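Local coordinates for WipB (Legionella pneumophila, PDB 5NNY), which acts as a Ser/Thr phosphatase translocated into host cells, where it targets the lysosomal nutrient-sensing machinery, with this chain comprising its phosphatase domain, at residues 219-223 / 224-228. Residues are numbered along the deposited sequence; the frame is centred on the assembly and turned at random.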
loop_
_atom_site.group_PDB
_atom_site.type_symbol
_atom_site.label_atom_id
_atom_site.label_comp_id
_atom_site.label_asym_id
_atom_site.label_seq_id
_atom_site.Cartn_x
_atom_site.Cartn_y
_atom_site.Cartn_z
ATOM N N GLY A 219 10.997 -15.877 10.527
ATOM C CA GLY A 219 9.746 -16.572 10.280
ATOM C C GLY A 219 9.305 -16.475 8.830
ATOM O O GLY A 219 8.771 -17.437 8.272
ATOM N N LEU A 220 9.516 -15.311 8.209
ATOM C CA LEU A 220 9.146 -15.130 6.809
ATOM C C LEU A 220 9.992 -16.016 5.905
ATOM O O LEU A 220 9.478 -16.653 4.983
ATOM C CB LEU A 220 9.285 -13.654 6.405
ATOM C CG LEU A 220 8.285 -12.670 7.036
ATOM C CD1 LEU A 220 8.742 -11.230 6.937
ATOM C CD2 LEU A 220 6.910 -12.819 6.350
ATOM N N ALA A 221 11.301 -16.065 6.146
ATOM C CA ALA A 221 12.138 -16.957 5.350
ATOM C C ALA A 221 11.645 -18.398 5.445
ATOM O O ALA A 221 11.579 -19.109 4.435
ATOM C CB ALA A 221 13.593 -16.850 5.797
ATOM N N ARG A 222 11.265 -18.835 6.651
ATOM C CA ARG A 222 10.710 -20.175 6.826
ATOM C C ARG A 222 9.389 -20.340 6.077
ATOM O O ARG A 222 9.173 -21.351 5.401
ATOM C CB ARG A 222 10.517 -20.472 8.315
ATOM C CG ARG A 222 9.841 -21.809 8.575
ATOM C CD ARG A 222 9.747 -22.152 10.058
ATOM N NE ARG A 222 10.937 -22.841 10.547
ATOM C CZ ARG A 222 11.694 -22.404 11.544
ATOM N NH1 ARG A 222 12.757 -23.102 11.921
ATOM N NH2 ARG A 222 11.379 -21.277 12.171
ATOM N N LYS A 223 8.493 -19.357 6.192
ATOM C CA LYS A 223 7.195 -19.431 5.517
ATOM C C LYS A 223 7.354 -19.565 4.006
ATOM O O LYS A 223 6.637 -20.346 3.369
ATOM C CB LYS A 223 6.365 -18.197 5.865
ATOM C CG LYS A 223 5.063 -18.039 5.079
ATOM C CD LYS A 223 3.926 -18.723 5.773
ATOM C CE LYS A 223 2.572 -18.244 5.265
ATOM N NZ LYS A 223 1.490 -19.001 5.953
ATOM N N PHE A 224 8.293 -18.826 3.417
ATOM C CA PHE A 224 8.520 -18.839 1.975
ATOM C C PHE A 224 9.568 -19.853 1.532
ATOM O O PHE A 224 9.862 -19.930 0.332
ATOM C CB PHE A 224 8.905 -17.445 1.504
ATOM C CG PHE A 224 7.762 -16.485 1.533
ATOM C CD1 PHE A 224 6.737 -16.597 0.606
ATOM C CD2 PHE A 224 7.690 -15.497 2.499
ATOM C CE1 PHE A 224 5.659 -15.722 0.630
ATOM C CE2 PHE A 224 6.613 -14.622 2.541
ATOM C CZ PHE A 224 5.599 -14.731 1.595
ATOM N N LYS A 225 10.117 -20.634 2.468
ATOM C CA LYS A 225 11.011 -21.757 2.162
ATOM C C LYS A 225 12.298 -21.279 1.489
ATOM O O LYS A 225 12.723 -21.805 0.460
ATOM C CB LYS A 225 10.299 -22.817 1.304
ATOM C CG LYS A 225 9.059 -23.418 1.969
ATOM C CD LYS A 225 8.348 -24.444 1.079
ATOM C CE LYS A 225 9.131 -25.750 0.978
ATOM N NZ LYS A 225 8.407 -26.765 0.164
ATOM N N VAL A 226 12.914 -20.261 2.074
ATOM C CA VAL A 226 14.189 -19.745 1.593
ATOM C C VAL A 226 15.150 -19.747 2.775
ATOM O O VAL A 226 14.724 -19.682 3.938
ATOM C CB VAL A 226 14.046 -18.336 0.971
ATOM C CG1 VAL A 226 13.233 -18.400 -0.310
ATOM C CG2 VAL A 226 13.421 -17.368 1.969
ATOM N N PRO A 227 16.453 -19.832 2.508
ATOM C CA PRO A 227 17.424 -19.825 3.608
ATOM C C PRO A 227 17.456 -18.483 4.316
ATOM O O PRO A 227 17.459 -17.427 3.682
ATOM C CB PRO A 227 18.759 -20.116 2.911
ATOM C CG PRO A 227 18.396 -20.686 1.593
ATOM C CD PRO A 227 17.105 -20.037 1.207
ATOM N N TYR A 228 17.461 -18.534 5.645
ATOM C CA TYR A 228 17.648 -17.353 6.476
ATOM C C TYR A 228 19.121 -17.257 6.854
ATOM O O TYR A 228 19.682 -18.204 7.413
ATOM C CB TYR A 228 16.789 -17.402 7.742
ATOM C CG TYR A 228 17.045 -16.220 8.663
ATOM C CD1 TYR A 228 16.436 -14.989 8.426
ATOM C CD2 TYR A 228 17.915 -16.329 9.760
ATOM C CE1 TYR A 228 16.665 -13.906 9.255
ATOM C CE2 TYR A 228 18.143 -15.247 10.600
ATOM C CZ TYR A 228 17.525 -14.033 10.333
ATOM O OH TYR A 228 17.758 -12.941 11.152
#
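With chi1 at -71°, F224 sets CG opposite its own carbonyl carbon, and the ring lies back along the last helical turn beside L220. Its CD2 comes within 3.3 Å of L220 O, which sits near the ring plane at the edge, while CE2 meets L220 CD2 at 4.2 Å. In K223, chi1 (172°) puts CG anti to the backbone N and so over one face of the same ring; the chain then bends at chi2, and NZ hydrogen-bonds D278 O.

Backbone bonds hold this turn. F224 N donates to L220 O at 2.9 Å, an i to i+4 bond of the helix. V226 N reaches A221 O, also at 2.9 Å. The bond from K225 N to R222 O is longer, 3.2 Å.

Beyond the turn the chain folds back over A221, whose CB touches V226 CG2 at 3.9 Å and Y228 CB at 3.8 Å; the methyl also lies at the edge of the Y228 ring. That ring continues along helix 214-224 to L214 and I217, and its OH bonds to E230. L220 and F224 both rest on I192 of strand 190-198.

The positive phi of K225, 64°, together with the 6→1 bond from V226 N to A221 O and the 5→2 bond from K225 N to R222 O, identifies a Schellman motif, here ending helix 214-224 and leading into the loop before helix 233-253 of this calcineurin-like phosphoesterase fold.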